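Local coordinates for protein CRISPR-associated endonuclease/helicase Cas3 (Thermus thermophilus HB8, PDB 3SK9) that cuts single-stranded DNA in a metal-dependent way through this N-terminal HD nuclease domain, as part of the nuclease-helicase of CRISPR antiviral defence, at residues L231-A234 with L235-Q239; F113-L116 with F117-L121; R49-Y52 with A53-W56; E176-R180 with L181-L185; L38-L41 with R42-P45. All coordinates share one frame; numbering follows the deposited sequence.

Contact 1: L231-A234 with L235-Q239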
loop_
_atom_site.group_PDB
_atom_site.type_symbol
_atom_site.label_atom_id
_atom_site.label_comp_id
_atom_site.label_asym_id
_atom_site.label_seq_id
_atom_site.Cartn_x
_atom_site.Cartn_y
_atom_site.Cartn_z
ATOM N N LEU A 231 0.753 15.122 -2.834
ATOM C CA LEU A 231 0.496 14.060 -3.798
ATOM C C LEU A 231 0.953 14.451 -5.221
ATOM O O LEU A 231 1.522 13.644 -5.900
ATOM C CB LEU A 231 -0.984 13.614 -3.733
ATOM C CG LEU A 231 -1.383 12.376 -4.551
ATOM C CD1 LEU A 231 -0.606 11.096 -4.119
ATOM C CD2 LEU A 231 -2.866 12.158 -4.413
ATOM N N LYS A 232 0.765 15.695 -5.651
ATOM C CA LYS A 232 1.240 16.123 -6.984
ATOM C C LYS A 232 2.731 15.971 -7.119
ATOM O O LYS A 232 3.218 15.520 -8.153
ATOM C CB LYS A 232 0.886 17.598 -7.285
ATOM C CG LYS A 232 -0.595 17.857 -7.449
ATOM C CD LYS A 232 -0.850 19.300 -7.890
ATOM C CE LYS A 232 -2.173 19.842 -7.334
ATOM N NZ LYS A 232 -2.129 20.011 -5.847
ATOM N N GLU A 233 3.458 16.318 -6.056
ATOM C CA GLU A 233 4.903 16.172 -6.044
ATOM C C GLU A 233 5.298 14.687 -6.004
ATOM O O GLU A 233 6.241 14.298 -6.680
ATOM C CB GLU A 233 5.546 16.913 -4.859
ATOM C CG GLU A 233 7.056 16.813 -4.809
ATOM C CD GLU A 233 7.698 17.397 -6.078
ATOM O OE1 GLU A 233 7.039 18.223 -6.768
ATOM O OE2 GLU A 233 8.853 17.028 -6.388
ATOM N N ALA A 234 4.631 13.875 -5.184
ATOM C CA ALA A 234 4.888 12.422 -5.190
ATOM C C ALA A 234 4.609 11.770 -6.574
ATOM O O ALA A 234 5.322 10.873 -6.991
ATOM C CB ALA A 234 4.054 11.729 -4.064
ATOM N N LEU A 235 3.569 12.215 -7.288
ATOM C CA LEU A 235 3.299 11.696 -8.647
ATOM C C LEU A 235 4.437 12.072 -9.637
ATOM O O LEU A 235 4.841 11.279 -10.489
ATOM C CB LEU A 235 1.940 12.205 -9.130
ATOM C CG LEU A 235 0.793 11.407 -8.498
ATOM C CD1 LEU A 235 -0.566 12.115 -8.650
ATOM C CD2 LEU A 235 0.736 9.945 -9.063
ATOM N N ARG A 236 4.980 13.282 -9.490
ATOM C CA ARG A 236 6.082 13.699 -10.347
ATOM C C ARG A 236 7.304 12.841 -10.055
ATOM O O ARG A 236 7.987 12.390 -10.957
ATOM C CB ARG A 236 6.399 15.173 -10.086
ATOM C CG ARG A 236 7.415 15.779 -11.079
ATOM C CD ARG A 236 7.883 17.185 -10.619
ATOM N NE ARG A 236 8.732 17.082 -9.433
ATOM C CZ ARG A 236 9.985 16.633 -9.460
ATOM N NH1 ARG A 236 10.530 16.274 -10.618
ATOM N NH2 ARG A 236 10.700 16.550 -8.347
ATOM N N LEU A 237 7.573 12.605 -8.764
ATOM C CA LEU A 237 8.714 11.797 -8.389
ATOM C C LEU A 237 8.521 10.359 -8.896
ATOM O O LEU A 237 9.479 9.686 -9.295
ATOM C CB LEU A 237 8.868 11.785 -6.859
ATOM C CG LEU A 237 9.342 13.095 -6.198
ATOM C CD1 LEU A 237 9.179 12.903 -4.656
ATOM C CD2 LEU A 237 10.789 13.356 -6.552
ATOM N N ALA A 238 7.292 9.875 -8.842
ATOM C CA ALA A 238 7.007 8.501 -9.305
ATOM C C ALA A 238 7.296 8.371 -10.797
ATOM O O ALA A 238 7.863 7.385 -11.263
ATOM C CB ALA A 238 5.542 8.152 -9.029
ATOM N N GLN A 239 6.887 9.374 -11.556
ATOM C CA GLN A 239 7.100 9.321 -13.004
ATOM C C GLN A 239 8.601 9.346 -13.301
ATOM O O GLN A 239 9.084 8.584 -14.148
ATOM C CB GLN A 239 6.364 10.467 -13.711
ATOM C CG GLN A 239 6.278 10.258 -15.256
ATOM C CD GLN A 239 5.717 8.859 -15.636
ATOM O OE1 GLN A 239 4.585 8.509 -15.282
ATOM N NE2 GLN A 239 6.530 8.059 -16.341
#

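Contact 2: F113-L116 with F117-L121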
loop_
_atom_site.group_PDB
_atom_site.type_symbol
_atom_site.label_atom_id
_atom_site.label_comp_id
_atom_site.label_asym_id
_atom_site.label_seq_id
_atom_site.Cartn_x
_atom_site.Cartn_y
_atom_site.Cartn_z
ATOM N N PHE A 113 1.314 -7.614 10.844
ATOM C CA PHE A 113 0.406 -6.567 11.372
ATOM C C PHE A 113 -0.410 -5.943 10.266
ATOM O O PHE A 113 -1.611 -5.676 10.444
ATOM C CB PHE A 113 1.167 -5.492 12.117
ATOM C CG PHE A 113 1.752 -5.970 13.438
ATOM C CD1 PHE A 113 1.058 -5.796 14.619
ATOM C CD2 PHE A 113 2.976 -6.600 13.469
ATOM C CE1 PHE A 113 1.611 -6.217 15.833
ATOM C CE2 PHE A 113 3.533 -7.021 14.678
ATOM C CZ PHE A 113 2.848 -6.829 15.846
ATOM N N THR A 114 0.179 -5.727 9.091
ATOM C CA THR A 114 -0.620 -5.121 8.021
ATOM C C THR A 114 -1.797 -6.063 7.744
ATOM O O THR A 114 -2.948 -5.622 7.598
ATOM C CB THR A 114 0.216 -4.941 6.724
ATOM O OG1 THR A 114 1.241 -3.991 6.967
ATOM C CG2 THR A 114 -0.698 -4.474 5.519
ATOM N N GLU A 115 -1.523 -7.361 7.642
ATOM C CA GLU A 115 -2.610 -8.284 7.329
ATOM C C GLU A 115 -3.720 -8.245 8.421
ATOM O O GLU A 115 -4.901 -8.169 8.105
ATOM C CB GLU A 115 -2.092 -9.707 7.097
ATOM C CG GLU A 115 -3.227 -10.758 6.909
ATOM C CD GLU A 115 -2.719 -12.167 6.736
ATOM O OE1 GLU A 115 -1.484 -12.360 6.728
ATOM O OE2 GLU A 115 -3.556 -13.088 6.585
ATOM N N LEU A 116 -3.341 -8.310 9.703
ATOM C CA LEU A 116 -4.349 -8.276 10.778
ATOM C C LEU A 116 -5.150 -6.979 10.762
ATOM O O LEU A 116 -6.349 -7.017 10.969
ATOM C CB LEU A 116 -3.709 -8.435 12.135
ATOM C CG LEU A 116 -3.100 -9.821 12.367
ATOM C CD1 LEU A 116 -2.320 -9.819 13.687
ATOM C CD2 LEU A 116 -4.212 -10.821 12.366
ATOM N N PHE A 117 -4.481 -5.853 10.545
ATOM C CA PHE A 117 -5.153 -4.558 10.581
ATOM C C PHE A 117 -6.132 -4.472 9.421
ATOM O O PHE A 117 -7.270 -4.020 9.587
ATOM C CB PHE A 117 -4.160 -3.378 10.484
ATOM C CG PHE A 117 -3.180 -3.291 11.644
ATOM C CD1 PHE A 117 -3.419 -3.940 12.837
ATOM C CD2 PHE A 117 -2.035 -2.521 11.525
ATOM C CE1 PHE A 117 -2.524 -3.828 13.886
ATOM C CE2 PHE A 117 -1.146 -2.400 12.594
ATOM C CZ PHE A 117 -1.384 -3.056 13.751
ATOM N N LEU A 118 -5.696 -4.923 8.237
ATOM C CA LEU A 118 -6.512 -4.735 7.045
ATOM C C LEU A 118 -7.731 -5.664 7.062
ATOM O O LEU A 118 -8.759 -5.299 6.466
ATOM C CB LEU A 118 -5.692 -4.916 5.757
ATOM C CG LEU A 118 -4.703 -3.774 5.479
ATOM C CD1 LEU A 118 -3.981 -3.975 4.098
ATOM C CD2 LEU A 118 -5.440 -2.432 5.486
ATOM N N ARG A 119 -7.628 -6.841 7.710
ATOM C CA ARG A 119 -8.771 -7.749 7.802
ATOM C C ARG A 119 -9.919 -6.992 8.462
ATOM O O ARG A 119 -11.071 -7.076 8.033
ATOM C CB ARG A 119 -8.447 -9.021 8.607
ATOM C CG ARG A 119 -7.632 -10.069 7.798
ATOM C CD ARG A 119 -7.196 -11.260 8.678
ATOM N NE ARG A 119 -8.321 -12.035 9.196
ATOM C CZ ARG A 119 -8.766 -13.179 8.675
ATOM N NH1 ARG A 119 -8.194 -13.702 7.582
ATOM N NH2 ARG A 119 -9.798 -13.810 9.249
ATOM N N ARG A 120 -9.600 -6.244 9.506
ATOM C CA ARG A 120 -10.631 -5.443 10.195
ATOM C C ARG A 120 -11.032 -4.185 9.420
ATOM O O ARG A 120 -12.208 -3.896 9.241
ATOM C CB ARG A 120 -10.057 -5.035 11.554
ATOM C CG ARG A 120 -11.049 -4.472 12.547
ATOM C CD ARG A 120 -10.643 -4.844 13.969
ATOM N NE ARG A 120 -10.643 -6.290 14.198
ATOM C CZ ARG A 120 -10.245 -6.876 15.329
ATOM N NH1 ARG A 120 -9.802 -6.141 16.347
ATOM N NH2 ARG A 120 -10.290 -8.201 15.445
ATOM N N LEU A 121 -10.036 -3.418 8.990
ATOM C CA LEU A 121 -10.248 -2.094 8.477
ATOM C C LEU A 121 -10.950 -2.094 7.131
ATOM O O LEU A 121 -11.774 -1.211 6.871
ATOM C CB LEU A 121 -8.907 -1.364 8.348
ATOM C CG LEU A 121 -8.511 -0.564 9.588
ATOM C CD1 LEU A 121 -8.693 -1.321 10.895
ATOM C CD2 LEU A 121 -7.049 -0.135 9.395
HETATM O O HOH W 1 -6.198 -12.835 5.674
#

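Contact 3: R49-Y52 with A53-W56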
loop_
_atom_site.group_PDB
_atom_site.type_symbol
_atom_site.label_atom_id
_atom_site.label_comp_id
_atom_site.label_asym_id
_atom_site.label_seq_id
_atom_site.Cartn_x
_atom_site.Cartn_y
_atom_site.Cartn_z
ATOM N N ARG A 49 -5.273 -2.596 -17.776
ATOM C CA ARG A 49 -6.186 -1.683 -17.127
ATOM C C ARG A 49 -7.625 -2.153 -17.202
ATOM O O ARG A 49 -8.392 -1.915 -16.263
ATOM C CB ARG A 49 -6.034 -0.279 -17.717
ATOM C CG ARG A 49 -4.696 0.332 -17.379
ATOM C CD ARG A 49 -4.617 1.796 -17.774
ATOM N NE ARG A 49 -3.795 1.887 -18.961
ATOM C CZ ARG A 49 -4.245 2.207 -20.164
ATOM N NH1 ARG A 49 -5.519 2.527 -20.346
ATOM N NH2 ARG A 49 -3.406 2.213 -21.185
ATOM N N ALA A 50 -8.008 -2.796 -18.305
ATOM C CA ALA A 50 -9.381 -3.282 -18.436
ATOM C C ALA A 50 -9.618 -4.430 -17.414
ATOM O O ALA A 50 -10.737 -4.621 -16.921
ATOM C CB ALA A 50 -9.664 -3.787 -19.887
ATOM N N LEU A 51 -8.577 -5.223 -17.158
ATOM C CA LEU A 51 -8.667 -6.285 -16.137
ATOM C C LEU A 51 -8.998 -5.685 -14.765
ATOM O O LEU A 51 -9.785 -6.276 -14.001
ATOM C CB LEU A 51 -7.354 -7.060 -16.058
ATOM C CG LEU A 51 -7.132 -8.078 -17.195
ATOM C CD1 LEU A 51 -5.743 -8.741 -17.138
ATOM C CD2 LEU A 51 -8.230 -9.145 -17.169
ATOM N N TYR A 52 -8.333 -4.565 -14.391
ATOM C CA TYR A 52 -8.650 -3.938 -13.094
ATOM C C TYR A 52 -10.077 -3.428 -13.038
ATOM O O TYR A 52 -10.730 -3.514 -12.011
ATOM C CB TYR A 52 -7.699 -2.767 -12.796
ATOM C CG TYR A 52 -6.428 -3.208 -12.113
ATOM C CD1 TYR A 52 -6.326 -3.191 -10.716
ATOM C CD2 TYR A 52 -5.329 -3.662 -12.860
ATOM C CE1 TYR A 52 -5.140 -3.578 -10.080
ATOM C CE2 TYR A 52 -4.158 -4.071 -12.234
ATOM C CZ TYR A 52 -4.080 -4.034 -10.854
ATOM O OH TYR A 52 -2.901 -4.413 -10.223
ATOM N N ALA A 53 -10.550 -2.858 -14.140
ATOM C CA ALA A 53 -11.929 -2.344 -14.178
ATOM C C ALA A 53 -12.912 -3.508 -13.967
ATOM O O ALA A 53 -13.922 -3.372 -13.255
ATOM C CB ALA A 53 -12.196 -1.609 -15.544
ATOM N N GLU A 54 -12.609 -4.653 -14.564
ATOM C CA GLU A 54 -13.465 -5.824 -14.481
ATOM C C GLU A 54 -13.333 -6.466 -13.095
ATOM O O GLU A 54 -14.317 -6.994 -12.535
ATOM C CB GLU A 54 -13.083 -6.827 -15.574
ATOM C CG GLU A 54 -13.908 -8.101 -15.627
ATOM C CD GLU A 54 -13.443 -9.034 -16.755
ATOM O OE1 GLU A 54 -14.323 -9.574 -17.463
ATOM O OE2 GLU A 54 -12.202 -9.208 -16.967
ATOM N N ASP A 55 -12.119 -6.433 -12.549
ATOM C CA ASP A 55 -11.861 -7.057 -11.241
ATOM C C ASP A 55 -12.771 -6.440 -10.184
ATOM O O ASP A 55 -13.254 -7.120 -9.264
ATOM C CB ASP A 55 -10.413 -6.770 -10.759
ATOM C CG ASP A 55 -9.362 -7.640 -11.445
ATOM O OD1 ASP A 55 -9.720 -8.700 -12.031
ATOM O OD2 ASP A 55 -8.184 -7.247 -11.347
ATOM N N TRP A 56 -12.941 -5.126 -10.273
ATOM C CA TRP A 56 -13.567 -4.384 -9.169
ATOM C C TRP A 56 -14.952 -3.789 -9.494
ATOM O O TRP A 56 -15.550 -3.125 -8.641
ATOM C CB TRP A 56 -12.589 -3.316 -8.678
ATOM C CG TRP A 56 -11.310 -3.999 -8.223
ATOM C CD1 TRP A 56 -10.059 -3.911 -8.794
ATOM C CD2 TRP A 56 -11.191 -4.918 -7.136
ATOM N NE1 TRP A 56 -9.172 -4.732 -8.111
ATOM C CE2 TRP A 56 -9.849 -5.358 -7.094
ATOM C CE3 TRP A 56 -12.084 -5.389 -6.175
ATOM C CZ2 TRP A 56 -9.388 -6.280 -6.113
ATOM C CZ3 TRP A 56 -11.630 -6.289 -5.209
ATOM C CH2 TRP A 56 -10.310 -6.734 -5.196
#

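Contact 4: E176-R180 with L181-L185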
loop_
_atom_site.group_PDB
_atom_site.type_symbol
_atom_site.label_atom_id
_atom_site.label_comp_id
_atom_site.label_asym_id
_atom_site.label_seq_id
_atom_site.Cartn_x
_atom_site.Cartn_y
_atom_site.Cartn_z
ATOM N N GLU A 176 -6.992 8.803 5.500
ATOM C CA GLU A 176 -6.233 9.863 4.830
ATOM C C GLU A 176 -5.764 9.480 3.403
ATOM O O GLU A 176 -5.760 10.304 2.520
ATOM C CB GLU A 176 -5.052 10.271 5.697
ATOM C CG GLU A 176 -4.277 11.461 5.221
ATOM C CD GLU A 176 -4.930 12.809 5.550
ATOM O OE1 GLU A 176 -6.060 12.861 6.081
ATOM O OE2 GLU A 176 -4.326 13.850 5.258
ATOM N N VAL A 177 -5.283 8.259 3.239
ATOM C CA VAL A 177 -4.853 7.770 1.939
ATOM C C VAL A 177 -6.049 7.655 1.003
ATOM O O VAL A 177 -6.010 8.188 -0.087
ATOM C CB VAL A 177 -4.161 6.410 2.094
ATOM C CG1 VAL A 177 -3.846 5.808 0.707
ATOM C CG2 VAL A 177 -2.849 6.594 2.920
ATOM N N PHE A 178 -7.127 6.989 1.430
ATOM C CA PHE A 178 -8.309 6.854 0.551
ATOM C C PHE A 178 -8.862 8.207 0.129
ATOM O O PHE A 178 -9.209 8.433 -1.039
ATOM C CB PHE A 178 -9.403 6.026 1.231
ATOM C CG PHE A 178 -9.232 4.557 1.034
ATOM C CD1 PHE A 178 -10.102 3.851 0.224
ATOM C CD2 PHE A 178 -8.142 3.895 1.561
ATOM C CE1 PHE A 178 -9.919 2.498 -0.008
ATOM C CE2 PHE A 178 -7.956 2.514 1.333
ATOM C CZ PHE A 178 -8.846 1.825 0.566
ATOM N N ARG A 179 -8.919 9.128 1.073
ATOM C CA ARG A 179 -9.411 10.468 0.757
ATOM C C ARG A 179 -8.501 11.232 -0.219
ATOM O O ARG A 179 -8.980 11.842 -1.167
ATOM C CB ARG A 179 -9.602 11.275 2.034
ATOM C CG ARG A 179 -10.166 12.680 1.776
ATOM C CD ARG A 179 -10.554 13.373 3.084
ATOM N NE ARG A 179 -9.547 13.202 4.139
ATOM C CZ ARG A 179 -9.711 12.400 5.193
ATOM N NH1 ARG A 179 -10.839 11.715 5.352
ATOM N NH2 ARG A 179 -8.768 12.305 6.111
ATOM N N ARG A 180 -7.194 11.197 0.015
ATOM C CA ARG A 180 -6.234 11.845 -0.875
ATOM C C ARG A 180 -6.258 11.306 -2.322
ATOM O O ARG A 180 -6.059 12.072 -3.250
ATOM C CB ARG A 180 -4.778 11.709 -0.379
ATOM C CG ARG A 180 -4.473 12.281 0.921
ATOM C CD ARG A 180 -4.267 13.728 0.766
ATOM N NE ARG A 180 -3.801 14.098 2.057
ATOM C CZ ARG A 180 -2.575 14.465 2.403
ATOM N NH1 ARG A 180 -1.595 14.782 1.550
ATOM N NH2 ARG A 180 -2.408 14.608 3.689
ATOM N N LEU A 181 -6.436 9.996 -2.480
ATOM C CA LEU A 181 -6.462 9.332 -3.796
ATOM C C LEU A 181 -7.810 9.405 -4.476
ATOM O O LEU A 181 -7.926 9.096 -5.666
ATOM C CB LEU A 181 -6.124 7.843 -3.662
ATOM C CG LEU A 181 -4.628 7.518 -3.729
ATOM C CD1 LEU A 181 -4.072 7.621 -5.141
ATOM C CD2 LEU A 181 -3.829 8.395 -2.766
ATOM N N GLY A 182 -8.840 9.781 -3.723
ATOM C CA GLY A 182 -10.186 9.872 -4.278
ATOM C C GLY A 182 -10.716 8.496 -4.624
ATOM O O GLY A 182 -11.478 8.344 -5.572
ATOM N N ALA A 183 -10.316 7.489 -3.840
ATOM C CA ALA A 183 -10.681 6.092 -4.092
ATOM C C ALA A 183 -12.140 5.810 -3.769
ATOM O O ALA A 183 -12.562 6.072 -2.660
ATOM C CB ALA A 183 -9.800 5.190 -3.244
ATOM N N PRO A 184 -12.885 5.233 -4.727
ATOM C CA PRO A 184 -14.239 4.718 -4.480
ATOM C C PRO A 184 -14.212 3.255 -3.958
ATOM O O PRO A 184 -13.289 2.523 -4.251
ATOM C CB PRO A 184 -14.851 4.735 -5.876
ATOM C CG PRO A 184 -13.634 4.328 -6.777
ATOM C CD PRO A 184 -12.434 4.973 -6.115
ATOM N N LEU A 185 -15.242 2.834 -3.251
ATOM C CA LEU A 185 -15.395 1.419 -2.890
ATOM C C LEU A 185 -16.019 0.644 -4.051
ATOM O O LEU A 185 -16.930 1.125 -4.717
ATOM C CB LEU A 185 -16.273 1.276 -1.640
ATOM C CG LEU A 185 -16.364 -0.132 -1.025
ATOM C CD1 LEU A 185 -15.105 -0.396 -0.167
ATOM C CD2 LEU A 185 -17.680 -0.323 -0.194
#

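Contact 5: L38-L41 with R42-P45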
loop_
_atom_site.group_PDB
_atom_site.type_symbol
_atom_site.label_atom_id
_atom_site.label_comp_id
_atom_site.label_asym_id
_atom_site.label_seq_id
_atom_site.Cartn_x
_atom_site.Cartn_y
_atom_site.Cartn_z
ATOM N N LEU A 38 -0.317 4.306 -8.758
ATOM C CA LEU A 38 -1.180 4.989 -9.714
ATOM C C LEU A 38 -0.410 5.269 -11.015
ATOM O O LEU A 38 -0.912 5.030 -12.140
ATOM C CB LEU A 38 -1.739 6.271 -9.090
ATOM C CG LEU A 38 -2.805 6.976 -9.951
ATOM C CD1 LEU A 38 -3.897 5.971 -10.390
ATOM C CD2 LEU A 38 -3.432 8.157 -9.207
ATOM N N ALA A 39 0.844 5.691 -10.873
ATOM C CA ALA A 39 1.650 6.023 -12.064
ATOM C C ALA A 39 1.941 4.799 -12.914
ATOM O O ALA A 39 1.844 4.829 -14.150
ATOM C CB ALA A 39 2.955 6.732 -11.660
ATOM N N VAL A 40 2.331 3.719 -12.266
ATOM C CA VAL A 40 2.597 2.517 -13.042
ATOM C C VAL A 40 1.291 1.885 -13.643
ATOM O O VAL A 40 1.348 1.432 -14.763
ATOM C CB VAL A 40 3.570 1.473 -12.393
ATOM C CG1 VAL A 40 2.974 0.766 -11.250
ATOM C CG2 VAL A 40 3.949 0.441 -13.500
ATOM N N LEU A 41 0.123 1.939 -12.972
ATOM C CA LEU A 41 -1.144 1.466 -13.577
ATOM C C LEU A 41 -1.489 2.282 -14.837
ATOM O O LEU A 41 -2.000 1.748 -15.809
ATOM C CB LEU A 41 -2.330 1.525 -12.587
ATOM C CG LEU A 41 -2.257 0.461 -11.458
ATOM C CD1 LEU A 41 -3.317 0.764 -10.365
ATOM C CD2 LEU A 41 -2.398 -0.991 -12.063
ATOM N N ARG A 42 -1.216 3.591 -14.811
ATOM C CA ARG A 42 -1.473 4.428 -15.978
ATOM C C ARG A 42 -0.588 4.036 -17.147
ATOM O O ARG A 42 -0.980 4.216 -18.310
ATOM C CB ARG A 42 -1.307 5.922 -15.643
ATOM C CG ARG A 42 -2.508 6.490 -14.865
ATOM C CD ARG A 42 -2.152 7.825 -14.204
ATOM N NE ARG A 42 -3.292 8.446 -13.538
ATOM C CZ ARG A 42 -3.230 9.591 -12.865
ATOM N NH1 ARG A 42 -2.068 10.259 -12.779
ATOM N NH2 ARG A 42 -4.336 10.068 -12.298
ATOM N N MET A 43 0.586 3.487 -16.861
ATOM C CA MET A 43 1.510 3.079 -17.927
ATOM C C MET A 43 1.299 1.627 -18.391
ATOM O O MET A 43 1.917 1.198 -19.379
ATOM C CB MET A 43 2.944 3.181 -17.442
ATOM C CG MET A 43 3.510 4.585 -17.328
ATOM S SD MET A 43 5.061 4.459 -16.384
ATOM C CE MET A 43 5.645 2.823 -16.730
ATOM N N GLU A 44 0.470 0.854 -17.677
ATOM C CA GLU A 44 0.255 -0.554 -18.049
ATOM C C GLU A 44 -0.523 -0.640 -19.378
ATOM O O GLU A 44 -1.260 0.292 -19.740
ATOM C CB GLU A 44 -0.546 -1.308 -16.992
ATOM C CG GLU A 44 0.230 -1.508 -15.674
ATOM C CD GLU A 44 1.354 -2.550 -15.790
ATOM O OE1 GLU A 44 1.196 -3.517 -16.565
ATOM O OE2 GLU A 44 2.352 -2.421 -15.035
ATOM N N PRO A 45 -0.397 -1.756 -20.083
ATOM C CA PRO A 45 -1.195 -1.884 -21.323
ATOM C C PRO A 45 -2.690 -1.770 -21.102
ATOM O O PRO A 45 -3.199 -2.096 -20.027
ATOM C CB PRO A 45 -0.819 -3.263 -21.876
ATOM C CG PRO A 45 0.541 -3.579 -21.243
ATOM C CD PRO A 45 0.554 -2.872 -19.897
#

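Contact 1: L231-A234 with L235-Q239
OE2 of E233 is gripped by two nitrogens of R236. NH2 of R236 lies 2.7 Å from OE2 of E233, on the syn lone pair of the carboxylate. NE of R236 reaches the same OE2 of E233 at 3.0 Å, also on the syn side but 32° out of the carboxylate plane. OE1 of E233 receives a weak bond from NE of R236. The guanidinium therefore comes side-on, with OE2 near its own plane, and the two flat groups are turned 41° apart. The E233 chain is bent at chi2 and the R236 chain at chi3, which brings both ends together over the same side of the helix. NH1 of R236 has a second acid partner, E240, one turn further on. The salt bridge spans three residues along the exposed side of the helix. The backbone beside it keeps regular i to i+4 bonds, such as L237 N to E233 O at 3.0 Å. L237 also sets its CG 3.4 Å from E233 O. On another side CG of L231 meets CD1 of L235 at 4.2 Å. This helix, 230-246, lays A234 and L235 on helix 26-43, while L237 and A238 lean on the loop at F219.

Contact 2: F113-L116 with F117-L121
F113 and F117 meet one turn apart with their side chains alongside each other. CB of F113 sits over the face of the F117 ring, 4.2 Å from its centroid, in a CH-pi contact. CZ of F117 lies near the plane of the F113 ring, at its edge, 3.8 Å from CD1 of F113. The two ring planes are 58° apart. The backbone O of F113 also lies over one face of the F117 ring, 3.1 Å from CG of F117. With chi1 of -63°, CG of F117 stands beside its own backbone N, and this N bonds to that same O. T114 and L118 also lie alongside each other, with CG2 of T114 3.6 Å from CD1 of L118. These are i to i+4 contacts of helix 110-124, one of the helices of the mainly helical HD fold. The metal-binding residues H74 and D75, just after helix 60-71, lie close to T114. OG1 of T114 bonds to H74 O and G77 N, so this helix is tied to the segment that bears those ligands. The charged ends of E115 and R119 are not in direct contact. A water bridges them, 2.8 Å from OE2 of E115 and 2.9 Å from NH1 of R119. OE1 of E115 is held by A147 N. Further out, R170 forms a cation-pi contact with F117, F83 meets the F113 ring, and L159 of helix 149-161 touches F117.

Contact 3: R49-Y52 with A53-W56
Chi1 of D55 (-78°) sets CG anti to its carbonyl carbon and turns the carboxylate back along the helix toward L51 and Y52. OD2 of D55 then lies over one face of the Y52 ring, 4.5 Å from CG of Y52. Chi1 of W56 (-59°) swings the indole back in the same sense. It runs beside the Y52 ring, both side chains pointing the same way, and NE1 of W56 comes 4.2 Å from CD1 of Y52. CD1 of W56 also lies 3.3 Å from the backbone O of Y52. That O of Y52 takes the N-H of W56 at 3.2 Å. L51 O accepts from D55 N at 2.8 Å, and the D55 carboxylate packs close beside this carbonyl. Two oxygens side by side should be unfavourable. Arginines probably offset this, for R195 bonds to OD1 of D55 and R201 to OD2. E54 extends fully from CB to CD, with CG anti to its backbone N, and its OE2 passes 4.0 Å from CD2 of L51. OE2 of E54 is also paired with R195. The hydroxyl of Y52 bonds to E260, and W66 meets the W56 indole edge-to-face. Helix 46-56 thus lies against helices 60-71 and 196-213, its Y52 side turned inward. These are i to i+3 and i to i+4 contacts within a helix of the HD nuclease domain, away from the metal-binding residues.

Contact 4: E176-R180 with L181-L185
F178 and A183 meet where helix 165-181 ends. CB of A183 points back toward the helix and meets CD1 of F178 at 3.7 Å, oblique to the ring. V177 and L181 meet one turn apart, CG1 of V177 to CD2 of L181 at 4.3 Å. CD2 of L181 also lies close to the carbonyl O of V177, which bonds to L181 N. On another side of the helix E176 stands between two arginines. NH2 of R179 meets OE1 of E176 at 2.8 Å, nearly in line with the C-O bond. NH2 of R180 meets OE2 of E176 at 2.6 Å, on the anti lone pair, and the bond is straight at 168°. In both cases the acid oxygen lies at the guanidinium edge, near its plane. The end of R180 leads away from L181 to the E176 carboxylate. NH2 of R180 also bonds to P225 O, so this one nitrogen has two acceptors. L181 rests on helices 26-43 and 60-71, and F178 on A69 and L73. At the turn, A183 N bonds to F178 O at 3.2 Å, in the carbonyl plane. G182 N bonds to R179 O at 3.3 Å, from above the plane of that carbonyl. G182 has positive phi (68°) and is the C-prime residue of a Schellman motif, which ends the helix.

Contact 5: L38-L41 with R42-P45
R42 runs back along the helix over L38. CB of R42 lies 3.6 Å from the carbonyl O of L38, and CG and CD follow past the same atom. From CG to NE the chain is extended, so the head reaches the L38 side chain. NE of R42 lies 3.9 Å from CG of L38. CZ of R42 is equally close to CG and CD2 of L38. At the tip, NH2 of R42 comes 3.7 Å from CD2 of L38. That methyl lies over one face of the guanidinium, offset toward its rim. L38 helps by placing its own CG anti to its backbone N (chi1 -173°). Its inner contacts are with L64 and A68 of helix 60-71. Two residues on, E44 lies beside V40, with OE2 of E44 3.6 Å from CG2 of V40. OE1 of E44 bonds to L261 N in strand 260-264. The backbone changes here too. M43 N gives weak bonds to A39 O and V40 O, and E44 N bonds to L41 O at 3.2 Å from above the carbonyl plane. The i to i+4 pattern thus gives way to i to i+3, as where a helix ends. P45 follows as the N-cap of helix 46-56, making this the tight corner between helices 26-43 and 46-56 of the HD domain.

Contact 5 is the hub. It touches contact 3 across the corner between helices 26-43 and 46-56, where NE of R49 probably bonds to O of E44 at 3.1 Å and CE2 of Y52 lies 3.6 Å from CD2 of L41. It also meets contact 1, with CB of A238 4.0 Å from CB of A39, and contact 4, with CD1 of L181 4.2 Å from CD2 of L38. Contacts 1 and 4 touch where CD2 of L231 lies 3.4 Å from O of R180 and also meets the L181 side chain. Contact 2 touches none of the others; its nearest atoms are about 7 Å from contact 4. It is nearest the metal site, with T114 about 6 Å from H74 and D75 between side chains.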